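Local atomic coordinates of MRG701 (Oryza sativa, PDB entry 5IN1), a protein that probably reads methylated lysine on histone tails through its chromodomain and takes part in regulating transcription in rice. Residues A[17-22]-A[37-42]. Numbering follows the deposited sequence.
Sequences LYEAKV and HYLGWS
K21 and H37 face each other as a hydrogen-bonded antiparallel pair in the β hairpin of strands 16-28 and 31-38, part of the SH3-like barrel of the MRG chromodomain. Their backbones exchange two bonds, K21 N to H37 O at 2.9 Å and H37 N to K21 O at 3.0 Å. The K21 side chain runs beside that of H37 and points the same way. Its CG sits between the backbone N and the carbonyl carbon (chi1 62°), and a bend at chi4 lays NZ 3.5 Å from H37 CD2. The imidazole is held from elsewhere, by a bond from ND1 to D46. If protonated, it would probably feel the nearby lysine charge, offset by that carboxylate. A20 and Y38 form the next, non-hydrogen-bonded pair, with side chains on the other face. Beyond it the strand leaves the hairpin in a type II turn, Y38 to W41, closed by W41 N to Y38 O. L39 N still bonds E19 O at 3.0 Å. The two L39 methyls part: CD1 lies against the extended E19 side chain, and CD2 packs on the K21 chain. The turn folds W41 back so that Y38 CB lies over one face of its indole. W41 also meets H13 and W45 edge-to-face. Y38, W41 and these two probably line a methyl-lysine cage, as in MRG15, with Y18 beside it. Y18 CG lies anti to its carbonyl carbon (chi1 -59°), which turns a ring face to W41. The planes stand at 55°. Here the indole edge meets the phenol face, with W41 CZ2 3.7 Å from Y18 CE1.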
ATOM      1  N   LEU A  17      14.936   0.072  21.052  1.00  4.94           N
ATOM      2  CA  LEU A  17      13.773  -0.524  20.415  1.00  4.10           C
ATOM      3  C   LEU A  17      12.705  -0.927  21.424  1.00  4.55           C
ATOM      4  O   LEU A  17      13.012  -1.590  22.417  1.00  5.69           O
ATOM      5  CB  LEU A  17      14.198  -1.753  19.615  1.00  4.70           C
ATOM      6  CG  LEU A  17      14.949  -1.432  18.317  1.00  4.90           C
ATOM      7  CD1 LEU A  17      15.630  -2.675  17.778  1.00  6.19           C
ATOM      8  CD2 LEU A  17      13.982  -0.839  17.284  1.00  7.00           C
ATOM      9  N   TYR A  18      11.449  -0.581  21.129  1.00  4.38           N
ATOM     10  CA  TYR A  18      10.323  -0.885  22.021  1.00  3.71           C
ATOM     11  C   TYR A  18       9.267  -1.681  21.264  1.00  4.10           C
ATOM     12  O   TYR A  18       9.027  -1.446  20.068  1.00  4.35           O
ATOM     13  CB  TYR A  18       9.698   0.403  22.573  1.00  4.64           C
ATOM     14  CG  TYR A  18      10.681   1.250  23.337  1.00  4.26           C
ATOM     15  CD1 TYR A  18      10.827   1.119  24.709  1.00  5.32           C
ATOM     16  CD2 TYR A  18      11.504   2.155  22.672  1.00  4.71           C
ATOM     17  CE1 TYR A  18      11.756   1.875  25.404  1.00  5.20           C
ATOM     18  CE2 TYR A  18      12.446   2.909  23.363  1.00  5.44           C
ATOM     19  CZ  TYR A  18      12.553   2.767  24.716  1.00  4.61           C
ATOM     20  OH  TYR A  18      13.474   3.529  25.382  1.00  6.45           O
ATOM     21  N   GLU A  19       8.626  -2.625  21.934  1.00  4.18           N
ATOM     22  CA  GLU A  19       7.521  -3.301  21.285  1.00  4.80           C
ATOM     23  C   GLU A  19       6.362  -2.326  21.098  1.00  5.32           C
ATOM     24  O   GLU A  19       6.051  -1.523  21.987  1.00  5.45           O
ATOM     25  CB  GLU A  19       7.076  -4.531  22.076  1.00  4.35           C
ATOM     26  CG  GLU A  19       6.249  -5.460  21.195  1.00  6.13           C
ATOM     27  CD  GLU A  19       5.906  -6.794  21.849  1.00  6.02           C
ATOM     28  OE1 GLU A  19       5.935  -6.900  23.091  1.00  6.24           O
ATOM     29  OE2 GLU A  19       5.615  -7.747  21.081  1.00  8.20           O
ATOM     30  N   ALA A  20       5.733  -2.404  19.932  1.00  5.30           N
ATOM     31  CA  ALA A  20       4.621  -1.537  19.581  1.00  4.53           C
ATOM     32  C   ALA A  20       3.615  -2.340  18.799  1.00  5.66           C
ATOM     33  O   ALA A  20       3.934  -3.426  18.311  1.00  6.21           O
ATOM     34  CB  ALA A  20       5.102  -0.331  18.755  1.00  6.95           C
ATOM     35  N   LYS A  21       2.408  -1.809  18.659  1.00  5.71           N
ATOM     36  CA  LYS A  21       1.428  -2.443  17.800  1.00  7.13           C
ATOM     37  C   LYS A  21       0.925  -1.455  16.754  1.00  6.85           C
ATOM     38  O   LYS A  21       0.703  -0.267  17.028  1.00  6.67           O
ATOM     39  CB  LYS A  21       0.272  -3.004  18.611  1.00 10.95           C
ATOM     40  CG  LYS A  21      -0.499  -1.972  19.361  1.00 16.61           C
ATOM     41  CD  LYS A  21      -1.669  -2.607  20.089  1.00 23.11           C
ATOM     42  CE  LYS A  21      -2.232  -1.667  21.139  1.00 25.29           C
ATOM     43  NZ  LYS A  21      -2.056  -2.203  22.518  1.00 26.55           N
ATOM     44  N   VAL A  22       0.747  -1.960  15.545  1.00  6.93           N
ATOM     45  CA  VAL A  22       0.216  -1.157  14.451  1.00  7.09           C
ATOM     46  C   VAL A  22      -1.297  -1.013  14.601  1.00  7.47           C
ATOM     47  O   VAL A  22      -2.014  -2.010  14.627  1.00  9.70           O
ATOM     48  CB  VAL A  22       0.554  -1.791  13.094  1.00  8.52           C
ATOM     49  CG1 VAL A  22      -0.084  -0.981  11.959  1.00  8.15           C
ATOM     50  CG2 VAL A  22       2.048  -1.892  12.920  1.00 11.40           C
ATOM     51  N   HIS A  37       1.036   2.249  18.574  1.00  5.70           N
ATOM     52  CA  HIS A  37       0.959   2.423  20.014  1.00  6.48           C
ATOM     53  C   HIS A  37       2.137   1.673  20.645  1.00  6.00           C
ATOM     54  O   HIS A  37       2.348   0.511  20.322  1.00  5.70           O
ATOM     55  CB  HIS A  37      -0.377   1.892  20.561  1.00  8.61           C
ATOM     56  CG  HIS A  37      -0.413   1.831  22.059  1.00  7.22           C
ATOM     57  ND1 HIS A  37      -0.439   2.964  22.835  1.00  8.62           N
ATOM     58  CD2 HIS A  37      -0.375   0.784  22.919  1.00  8.58           C
ATOM     59  CE1 HIS A  37      -0.423   2.626  24.113  1.00  9.50           C
ATOM     60  NE2 HIS A  37      -0.392   1.305  24.193  1.00  8.66           N
ATOM     61  N   TYR A  38       2.896   2.343  21.511  1.00  5.28           N
ATOM     62  CA  TYR A  38       4.029   1.724  22.181  1.00  5.64           C
ATOM     63  C   TYR A  38       3.509   0.971  23.390  1.00  5.43           C
ATOM     64  O   TYR A  38       2.830   1.565  24.232  1.00  6.67           O
ATOM     65  CB  TYR A  38       5.072   2.778  22.576  1.00  6.00           C
ATOM     66  CG  TYR A  38       5.630   3.522  21.373  1.00  7.61           C
ATOM     67  CD1 TYR A  38       6.802   3.094  20.753  1.00  7.70           C
ATOM     68  CD2 TYR A  38       4.972   4.633  20.844  1.00  6.83           C
ATOM     69  CE1 TYR A  38       7.310   3.767  19.638  1.00  9.23           C
ATOM     70  CE2 TYR A  38       5.480   5.318  19.743  1.00  9.43           C
ATOM     71  CZ  TYR A  38       6.629   4.863  19.138  1.00 10.23           C
ATOM     72  OH  TYR A  38       7.119   5.547  18.037  1.00 12.80           O
ATOM     73  N   LEU A  39       3.788  -0.331  23.466  1.00  4.92           N
ATOM     74  CA  LEU A  39       3.123  -1.148  24.489  1.00  6.42           C
ATOM     75  C   LEU A  39       3.566  -0.721  25.886  1.00  7.12           C
ATOM     76  O   LEU A  39       4.768  -0.630  26.174  1.00  6.10           O
ATOM     77  CB  LEU A  39       3.404  -2.636  24.296  1.00  6.12           C
ATOM     78  CG  LEU A  39       3.007  -3.210  22.940  1.00  6.17           C
ATOM     79  CD1 LEU A  39       3.063  -4.725  22.971  1.00  8.47           C
ATOM     80  CD2 LEU A  39       1.622  -2.717  22.516  1.00 10.33           C
ATOM     81  N   GLY A  40       2.584  -0.478  26.756  1.00  7.15           N
ATOM     82  CA  GLY A  40       2.843  -0.039  28.115  1.00  6.49           C
ATOM     83  C   GLY A  40       3.029   1.463  28.270  1.00  7.80           C
ATOM     84  O   GLY A  40       3.177   1.945  29.397  1.00  9.75           O
ATOM     85  N   TRP A  41       3.020   2.202  27.156  1.00  7.28           N
ATOM     86  CA  TRP A  41       3.198   3.656  27.197  1.00  9.02           C
ATOM     87  C   TRP A  41       1.867   4.382  27.121  1.00  8.84           C
ATOM     88  O   TRP A  41       0.865   3.802  26.726  1.00  9.50           O
ATOM     89  CB  TRP A  41       4.080   4.133  26.042  1.00  8.33           C
ATOM     90  CG  TRP A  41       5.533   3.886  26.210  1.00 10.33           C
ATOM     91  CD1 TRP A  41       6.129   3.002  27.067  1.00 16.13           C
ATOM     92  CD2 TRP A  41       6.594   4.550  25.511  1.00  9.59           C
ATOM     93  NE1 TRP A  41       7.495   3.074  26.938  1.00 12.43           N
ATOM     94  CE2 TRP A  41       7.806   4.017  25.992  1.00 15.30           C
ATOM     95  CE3 TRP A  41       6.634   5.561  24.549  1.00 12.82           C
ATOM     96  CZ2 TRP A  41       9.048   4.436  25.518  1.00 15.84           C
ATOM     97  CZ3 TRP A  41       7.870   5.977  24.081  1.00 15.02           C
ATOM     98  CH2 TRP A  41       9.062   5.419  24.577  1.00 13.76           C
ATOM     99  N   SER A  42       1.878   5.657  27.495  1.00 10.27           N
ATOM    100  CA  SER A  42       0.711   6.519  27.352  1.00 12.14           C
ATOM    101  C   SER A  42       0.234   6.569  25.904  1.00 11.86           C
ATOM    102  O   SER A  42       1.047   6.558  24.978  1.00 10.70           O
ATOM    103  CB  SER A  42       1.042   7.939  27.825  1.00 12.88           C
ATOM    104  OG  SER A  42      -0.006   8.842  27.524  1.00 14.82           O
TER